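Local coordinates for protein dihydroorotase (Saccharomyces cerevisiae S288C, PDB 6L0A) that catalyses the zinc-dependent, reversible cyclisation of N-carbamoyl-L-aspartate to dihydroorotate, the third step of de novo pyrimidine biosynthesis, at residues I177-T182 / S310-K315; C23-P28 / K342-I347. All coordinates share one frame; numbering follows the deposited sequence.

Both contacts join a helix to a strand, yet they share no element and lie apart, with centres about 26 Å from each other. Contact 1 is deep in the barrel, its centre about 8 Å from that of the chain, where strand 175-178 meets the last turn of helix 300-312. Contact 2, about 19 Å from the chain centre, joins helix 20-32 to the short strand 345-346 near the periphery, bordered by exposed residues. Their chemistry follows their places: contact 1 adds to its aliphatic-aromatic packing a water bridging a buried tyrosine and a buried glutamate, whereas across contact 2 aliphatic branches alone touch.

Contact 1: I177-T182 / S310-K315; sequences ILEHCT and SFYEVK. With ZN (zinc ion), chain L.
Ile177 turns its CG1 branch beside its backbone N (chi1 -59°) and extends it fully, bringing it to Phe311 and Tyr312, while Phe311 holds its ring anti to the backbone N (chi1 -170°). Ile177 CG1 lies 3.4 Å from Phe311 CE2, the two side chains running past each other in opposite senses. The CD1 tip of Ile177 reaches Tyr312 CE1 at 3.6 Å, crossing that side chain nearly at a right angle. A long aliphatic branch suits this place because its CG1 can touch Phe311 and its CD1 both rings.

Tyr312 OH donates to a water 2.6 Å away, lying in the ring plane, and that water donates to Glu179 OE2 at 2.7 Å; Asn135 ND2 bonds to both Tyr312 OH and Glu179 OE2. Glu179 OE1 is held by Thr208 and by His14, a ligand of one zinc, so the buried carboxylate probably helps orient that imidazole. The next residue, His180, binds the other zinc through NE2 at 2.1 Å, together with His137.

Glu313, with positive phi, is C-prime of the Schellman motif that ends helix 300-312, its N bonding weakly to Ser310 O. This helix end packs against parallel strands 133-136, 175-178 and 205-209 of the TIM-type barrel.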
# COMPACT_ATOMS: atom_id res chain seq x y z
N ILE C 177 -16.23 7.94 20.14
CA ILE C 177 -15.04 8.45 19.47
C ILE C 177 -14.82 7.66 18.19
O ILE C 177 -14.73 6.43 18.21
CB ILE C 177 -13.79 8.38 20.35
CG1 ILE C 177 -13.99 9.19 21.64
CG2 ILE C 177 -12.58 8.93 19.57
CD1 ILE C 177 -12.80 9.13 22.57
N LEU C 178 -14.71 8.38 17.08
CA LEU C 178 -14.19 7.79 15.85
C LEU C 178 -12.67 7.83 15.96
O LEU C 178 -12.05 8.88 15.75
CB LEU C 178 -14.71 8.55 14.63
CG LEU C 178 -14.38 7.95 13.26
CD1 LEU C 178 -14.89 6.52 13.10
CD2 LEU C 178 -14.92 8.83 12.15
N GLU C 179 -12.07 6.70 16.33
CA GLU C 179 -10.64 6.66 16.59
C GLU C 179 -9.85 6.83 15.29
O GLU C 179 -10.31 6.49 14.20
CB GLU C 179 -10.26 5.33 17.26
CG GLU C 179 -10.91 5.11 18.63
CD GLU C 179 -10.34 6.04 19.69
OE1 GLU C 179 -9.22 6.55 19.49
OE2 GLU C 179 -11.00 6.26 20.74
N HIS C 180 -8.63 7.35 15.44
CA HIS C 180 -7.66 7.54 14.35
C HIS C 180 -8.28 7.79 12.98
O HIS C 180 -8.16 6.95 12.07
CB HIS C 180 -6.69 6.35 14.28
CG HIS C 180 -7.32 5.00 14.44
ND1 HIS C 180 -8.41 4.58 13.70
CD2 HIS C 180 -6.99 3.95 15.24
CE1 HIS C 180 -8.73 3.35 14.05
NE2 HIS C 180 -7.88 2.94 14.98
N CYS C 181 -8.93 8.95 12.81
CA CYS C 181 -9.50 9.30 11.51
C CYS C 181 -8.41 9.44 10.47
O CYS C 181 -7.32 9.96 10.75
CB CYS C 181 -10.28 10.62 11.59
SG CYS C 181 -11.86 10.48 12.41
N THR C 182 -8.72 9.01 9.25
CA THR C 182 -7.73 9.08 8.19
C THR C 182 -8.21 9.75 6.91
O THR C 182 -7.41 9.91 6.00
CB THR C 182 -7.23 7.68 7.83
OG1 THR C 182 -8.35 6.88 7.44
CG2 THR C 182 -6.53 7.06 9.02
N SER C 310 -10.93 16.80 28.99
CA SER C 310 -12.32 17.24 29.10
C SER C 310 -13.29 16.15 28.64
O SER C 310 -14.31 15.90 29.30
CB SER C 310 -12.52 18.53 28.29
OG SER C 310 -13.89 18.86 28.17
N PHE C 311 -13.01 15.50 27.50
CA PHE C 311 -13.93 14.51 26.95
C PHE C 311 -14.02 13.28 27.85
O PHE C 311 -15.11 12.73 28.06
CB PHE C 311 -13.48 14.10 25.54
CG PHE C 311 -14.48 13.26 24.80
CD1 PHE C 311 -15.50 13.85 24.08
CD2 PHE C 311 -14.40 11.88 24.82
CE1 PHE C 311 -16.43 13.08 23.39
CE2 PHE C 311 -15.32 11.11 24.14
CZ PHE C 311 -16.34 11.72 23.41
N TYR C 312 -12.89 12.81 28.37
CA TYR C 312 -12.90 11.65 29.24
C TYR C 312 -13.20 12.04 30.69
O TYR C 312 -13.27 11.16 31.55
CB TYR C 312 -11.56 10.91 29.17
CG TYR C 312 -11.46 9.94 28.00
CD1 TYR C 312 -11.03 10.35 26.75
CD2 TYR C 312 -11.81 8.60 28.17
CE1 TYR C 312 -10.95 9.45 25.68
CE2 TYR C 312 -11.73 7.70 27.13
CZ TYR C 312 -11.30 8.12 25.88
OH TYR C 312 -11.24 7.21 24.85
N GLU C 313 -13.35 13.34 30.94
CA GLU C 313 -13.66 13.89 32.26
C GLU C 313 -12.69 13.36 33.31
O GLU C 313 -13.08 12.80 34.34
CB GLU C 313 -15.12 13.62 32.64
CG GLU C 313 -16.07 14.23 31.61
CD GLU C 313 -17.55 13.91 31.86
OE1 GLU C 313 -18.07 14.32 32.91
OE2 GLU C 313 -18.15 13.25 31.00
N VAL C 314 -11.40 13.53 33.03
CA VAL C 314 -10.33 13.11 33.92
C VAL C 314 -10.24 14.11 35.06
O VAL C 314 -10.18 15.32 34.84
CB VAL C 314 -8.99 13.03 33.16
CG1 VAL C 314 -7.89 12.48 34.06
CG2 VAL C 314 -9.14 12.16 31.91
N LYS C 315 -10.23 13.60 36.29
CA LYS C 315 -10.19 14.43 37.48
C LYS C 315 -8.80 14.37 38.11
O LYS C 315 -8.09 13.37 38.00
CB LYS C 315 -11.24 13.98 38.50
CG LYS C 315 -12.64 13.83 37.94
CD LYS C 315 -13.16 15.14 37.36
CE LYS C 315 -14.62 15.02 36.91
NZ LYS C 315 -15.13 16.26 36.25
ZN ZN L . -7.24 0.90 15.07
O HOH W 1 -9.85 7.75 22.72

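Contact 2: C23-P28 / K342-I347; sequences CELVTP and KDISII
Helix 20-32, which follows strand 11-15 with its zinc ligand His14 and, just beyond it, His16, is packed here against strand 345-346 of a small antiparallel hairpin and Ile344 leading into it. Leu25 is the main helical contributor. Its CD2 methyl lies 3.6 Å from Ile344 CG2, the two side chains lying alongside and pointing opposite ways, and 3.8 Å from Ile346 CD1, which it meets tip to tip. Ile346 keeps CG1 beside its backbone N (chi1 -58°) and places CD1 against the helix; there the methyl also approaches Val26 CG2 at 4.0 Å, the two side chains roughly perpendicular.

Ile344 and Ile346, two residues apart in extended chain, both point at the helix, while Ser345 between them faces away. Beta-branched residues favour extended chain, and their apolar branches pack on Leu25 and Val26 without burying a polar group. No hydrogen bond crosses the contact, so apolar packing joins the two segments.

Within the helix, Cys23 O accepts from both Thr27 N at 3.0 Å and Thr27 OG1 at 2.9 Å, which arrive from opposite faces of the carbonyl plane. The threonine hydroxyl is thus satisfied locally in a buried place.

Cys23 and Thr27 pack on Leu61 and Leu64 of helix 51-64, while Met22 of helix 20-32 extends the patch over both isoleucines; helix 20-32 therefore lies between helix 51-64 and strand 345-346.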
# COMPACT_ATOMS: atom_id res chain seq x y z
N CYS C 23 5.59 -5.38 26.70
CA CYS C 23 4.98 -4.44 27.64
C CYS C 23 6.01 -3.81 28.56
O CYS C 23 5.93 -2.62 28.87
CB CYS C 23 3.91 -5.17 28.45
SG CYS C 23 2.91 -4.10 29.52
N GLU C 24 6.97 -4.60 29.04
CA GLU C 24 8.02 -4.06 29.88
C GLU C 24 8.87 -3.04 29.14
O GLU C 24 9.33 -2.05 29.73
CB GLU C 24 8.89 -5.19 30.41
CG GLU C 24 8.10 -6.22 31.21
CD GLU C 24 8.98 -7.25 31.88
OE1 GLU C 24 10.22 -7.19 31.70
OE2 GLU C 24 8.43 -8.12 32.59
N LEU C 25 9.07 -3.25 27.83
CA LEU C 25 9.83 -2.29 27.05
C LEU C 25 9.05 -0.99 26.85
O LEU C 25 9.59 0.10 27.04
CB LEU C 25 10.21 -2.91 25.70
CG LEU C 25 10.89 -2.07 24.62
CD1 LEU C 25 12.14 -1.36 25.14
CD2 LEU C 25 11.24 -2.96 23.44
N VAL C 26 7.77 -1.11 26.50
CA VAL C 26 7.05 0.02 25.93
C VAL C 26 6.34 0.87 26.97
O VAL C 26 6.23 2.09 26.80
CB VAL C 26 6.07 -0.51 24.87
CG1 VAL C 26 5.06 0.56 24.48
CG2 VAL C 26 6.86 -0.99 23.66
N THR C 27 5.85 0.27 28.04
CA THR C 27 5.07 1.03 29.02
C THR C 27 5.84 2.19 29.62
O THR C 27 5.26 3.28 29.75
CB THR C 27 4.53 0.09 30.10
OG1 THR C 27 3.71 -0.92 29.50
CG2 THR C 27 3.68 0.87 31.12
N PRO C 28 7.13 2.06 29.97
CA PRO C 28 7.87 3.26 30.41
C PRO C 28 8.00 4.32 29.34
O PRO C 28 8.19 5.50 29.69
CB PRO C 28 9.25 2.69 30.81
CG PRO C 28 9.01 1.24 31.09
CD PRO C 28 7.94 0.84 30.09
N LYS C 342 17.29 -7.58 24.64
CA LYS C 342 17.12 -9.02 24.62
C LYS C 342 16.63 -9.46 23.25
O LYS C 342 17.40 -9.42 22.28
CB LYS C 342 16.19 -9.46 25.75
CG LYS C 342 16.77 -9.18 27.13
CD LYS C 342 15.76 -9.39 28.25
CE LYS C 342 15.27 -8.05 28.80
NZ LYS C 342 16.05 -7.60 29.99
N ASP C 343 15.36 -9.85 23.13
CA ASP C 343 14.86 -10.40 21.87
C ASP C 343 13.99 -9.43 21.07
O ASP C 343 13.46 -9.84 20.03
CB ASP C 343 14.07 -11.68 22.13
CG ASP C 343 14.95 -12.81 22.65
OD1 ASP C 343 16.18 -12.61 22.75
OD2 ASP C 343 14.41 -13.90 22.94
N ILE C 344 13.83 -8.18 21.50
CA ILE C 344 12.84 -7.29 20.89
C ILE C 344 13.54 -6.06 20.32
O ILE C 344 14.23 -5.34 21.05
CB ILE C 344 11.75 -6.88 21.88
CG1 ILE C 344 10.95 -8.11 22.32
CG2 ILE C 344 10.83 -5.83 21.27
CD1 ILE C 344 9.88 -7.82 23.37
N SER C 345 13.35 -5.82 19.02
CA SER C 345 13.72 -4.57 18.38
C SER C 345 12.49 -4.02 17.66
O SER C 345 11.82 -4.75 16.94
CB SER C 345 14.86 -4.77 17.38
OG SER C 345 15.96 -5.38 18.00
N ILE C 346 12.22 -2.73 17.85
CA ILE C 346 11.11 -2.04 17.20
C ILE C 346 11.69 -0.92 16.35
O ILE C 346 12.57 -0.19 16.80
CB ILE C 346 10.12 -1.45 18.21
CG1 ILE C 346 9.54 -2.54 19.12
CG2 ILE C 346 8.99 -0.69 17.50
CD1 ILE C 346 9.08 -1.96 20.45
N ILE C 347 11.17 -0.77 15.13
CA ILE C 347 11.51 0.36 14.28
C ILE C 347 10.55 1.50 14.62
O ILE C 347 9.34 1.37 14.37
CB ILE C 347 11.43 -0.01 12.79
CG1 ILE C 347 12.09 -1.37 12.54
CG2 ILE C 347 12.08 1.07 11.96
CD1 ILE C 347 13.60 -1.36 12.80